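Local coordinates for protein cell division GTPase FtsZ, diverged (Clostridium botulinum C, PDB 3V3T) that belongs to the tubulin/FtsZ superfamily as a diverged member, with a Rossmann-like N-terminal domain followed by a TubZ-type C-terminal domain, at residues 245-251 with 281-287. The protein carries 1 engineered substitution. Numbering follows the deposited sequence.
Sequences CEFMGIS and IVVATGI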
loop_
_atom_site.group_PDB
_atom_site.type_symbol
_atom_site.label_atom_id
_atom_site.label_comp_id
_atom_site.label_asym_id
_atom_site.label_seq_id
_atom_site.Cartn_x
_atom_site.Cartn_y
_atom_site.Cartn_z
ATOM N N CYS A 245 15.353 -3.756 7.800
ATOM C CA CYS A 245 13.951 -4.126 7.804
ATOM C C CYS A 245 13.757 -5.256 8.796
ATOM O O CYS A 245 14.700 -5.692 9.447
ATOM C CB CYS A 245 13.460 -4.523 6.410
ATOM S SG CYS A 245 14.334 -5.891 5.686
ATOM N N GLU A 246 12.530 -5.734 8.911
ATOM C CA GLU A 246 12.222 -6.745 9.908
ATOM C C GLU A 246 12.243 -8.140 9.273
ATOM O O GLU A 246 13.134 -8.936 9.550
ATOM C CB GLU A 246 10.867 -6.421 10.557
ATOM C CG GLU A 246 10.866 -6.454 12.081
ATOM C CD GLU A 246 11.941 -5.580 12.711
ATOM O OE1 GLU A 246 12.267 -4.515 12.154
ATOM O OE2 GLU A 246 12.460 -5.964 13.774
ATOM N N PHE A 247 11.265 -8.440 8.427
ATOM C CA PHE A 247 11.264 -9.700 7.691
ATOM C C PHE A 247 11.455 -9.407 6.207
ATOM O O PHE A 247 10.867 -8.466 5.678
ATOM C CB PHE A 247 9.948 -10.453 7.857
ATOM C CG PHE A 247 9.651 -10.876 9.262
ATOM C CD1 PHE A 247 10.645 -10.913 10.221
ATOM C CD2 PHE A 247 8.368 -11.254 9.620
ATOM C CE1 PHE A 247 10.368 -11.318 11.514
ATOM C CE2 PHE A 247 8.085 -11.659 10.907
ATOM C CZ PHE A 247 9.086 -11.693 11.857
ATOM N N MET A 248 12.284 -10.213 5.551
ATOM C CA MET A 248 12.491 -10.094 4.121
ATOM C C MET A 248 12.093 -11.380 3.414
ATOM O O MET A 248 12.396 -12.472 3.883
ATOM C CB MET A 248 13.949 -9.759 3.831
ATOM C CG MET A 248 14.266 -9.615 2.370
ATOM S SD MET A 248 16.003 -9.156 2.111
ATOM C CE MET A 248 15.998 -7.477 2.692
ATOM N N GLY A 249 11.368 -11.248 2.308
ATOM C CA GLY A 249 11.009 -12.397 1.498
ATOM C C GLY A 249 11.722 -12.348 0.163
ATOM O O GLY A 249 11.745 -11.307 -0.500
ATOM N N ILE A 250 12.316 -13.469 -0.232
ATOM C CA ILE A 250 13.092 -13.524 -1.461
ATOM C C ILE A 250 12.665 -14.717 -2.302
ATOM O O ILE A 250 12.801 -15.857 -1.875
ATOM C CB ILE A 250 14.601 -13.643 -1.153
ATOM C CG1 ILE A 250 15.094 -12.401 -0.408
ATOM C CG2 ILE A 250 15.415 -13.847 -2.431
ATOM C CD1 ILE A 250 16.482 -12.560 0.158
ATOM N N SER A 251 12.144 -14.454 -3.496
ATOM C CA SER A 251 11.841 -15.529 -4.439
ATOM C C SER A 251 12.465 -15.242 -5.808
ATOM O O SER A 251 12.135 -14.244 -6.458
ATOM C CB SER A 251 10.336 -15.744 -4.565
ATOM O OG SER A 251 10.049 -16.771 -5.500
ATOM N N ILE A 281 11.893 -11.481 -7.064
ATOM C CA ILE A 281 11.163 -10.549 -6.239
ATOM C C ILE A 281 11.677 -10.534 -4.806
ATOM O O ILE A 281 11.952 -11.577 -4.215
ATOM C CB ILE A 281 9.641 -10.826 -6.325
ATOM C CG1 ILE A 281 8.863 -9.962 -5.328
ATOM C CG2 ILE A 281 9.351 -12.279 -6.104
ATOM C CD1 ILE A 281 7.349 -10.021 -5.535
ATOM N N VAL A 282 11.845 -9.327 -4.278
ATOM C CA VAL A 282 12.190 -9.118 -2.887
ATOM C C VAL A 282 11.073 -8.334 -2.211
ATOM O O VAL A 282 10.635 -7.288 -2.700
ATOM C CB VAL A 282 13.492 -8.294 -2.741
ATOM C CG1 VAL A 282 13.865 -8.134 -1.260
ATOM C CG2 VAL A 282 14.628 -8.922 -3.539
ATOM N N VAL A 283 10.617 -8.837 -1.072
ATOM C CA VAL A 283 9.675 -8.109 -0.254
ATOM C C VAL A 283 10.342 -7.772 1.062
ATOM O O VAL A 283 10.760 -8.671 1.791
ATOM C CB VAL A 283 8.432 -8.961 0.031
ATOM C CG1 VAL A 283 7.419 -8.158 0.853
ATOM C CG2 VAL A 283 7.819 -9.430 -1.279
ATOM N N ALA A 284 10.454 -6.478 1.351
ATOM C CA ALA A 284 11.050 -6.007 2.593
ATOM C C ALA A 284 9.971 -5.384 3.475
ATOM O O ALA A 284 9.277 -4.467 3.045
ATOM C CB ALA A 284 12.154 -4.999 2.302
ATOM N N THR A 285 9.825 -5.885 4.699
ATOM C CA THR A 285 8.757 -5.424 5.582
ATOM C C THR A 285 9.323 -4.914 6.900
ATOM O O THR A 285 10.400 -5.311 7.310
ATOM C CB THR A 285 7.762 -6.571 5.889
ATOM O OG1 THR A 285 8.429 -7.587 6.648
ATOM C CG2 THR A 285 7.239 -7.189 4.593
ATOM N N GLY A 286 8.594 -4.036 7.570
ATOM C CA GLY A 286 9.040 -3.502 8.842
ATOM C C GLY A 286 10.030 -2.360 8.691
ATOM O O GLY A 286 10.748 -2.031 9.626
ATOM N N ILE A 287 10.073 -1.756 7.508
ATOM C CA ILE A 287 10.948 -0.617 7.272
ATOM C C ILE A 287 10.411 0.602 8.000
ATOM O O ILE A 287 9.199 0.852 7.997
ATOM C CB ILE A 287 11.025 -0.293 5.761
ATOM C CG1 ILE A 287 11.733 -1.413 5.005
ATOM C CG2 ILE A 287 11.737 1.024 5.523
ATOM C CD1 ILE A 287 11.596 -1.317 3.478
#
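Gly249 and Val283 face each other as an antiparallel hydrogen-bonded pair, Gly249 N reaching Val283 O at 2.7 Å and Val283 N returning to Gly249 O. A second such pair, Ser251 with Ile281, follows, and the strands 247-251 and 281-285 run antiparallel. At the other end the regular pairing gives way: Glu246 N binds Thr285 O at 2.7 Å, while Phe247 N offers the same oxygen a weak bond.

Thr285 reinforces this end with its side chain. Thr285 CB lies 3.6 Å from Phe247 O, and Thr285 OG1, placed between the backbone N and carbonyl carbon (chi1 66°), donates to Phe247 O at 2.8 Å, tilted 24° from the carbonyl plane. Thr285 CG2 lies 4.0 Å from Phe247 O. As Thr285 N also donates to Phe247 O, one residue grips this carbonyl with two bonds.

On the face carrying Met248, Ile250, Val282 and Ala284, the Met248 chain leaves with CG anti to the backbone N (chi1 180°); its CG meets Val282 CG1 at 3.9 Å as the two side chains cross obliquely. Cys245 SG rests against Ala284 CB, and Cys245 CB touches Ile287 CG1 at 3.8 Å. Helix 258-265 covers this face, Val265 meeting both Met248 and Ala284.

On the other face, Ile281 CG2 lies beside Ser251 CB, whereas Ser251 OG turns to a hydrogen bond with Asn276. Strand 270-275 flanks 247-251 and strand 211-217 flanks 281-287, making these two central strands of the C-terminal domain's part of the sheet. Glu246 and Phe247 together opposite Thr285 form a classic beta bulge, here closing an antiparallel strand pair in a tubulin/FtsZ-type C-terminal domain.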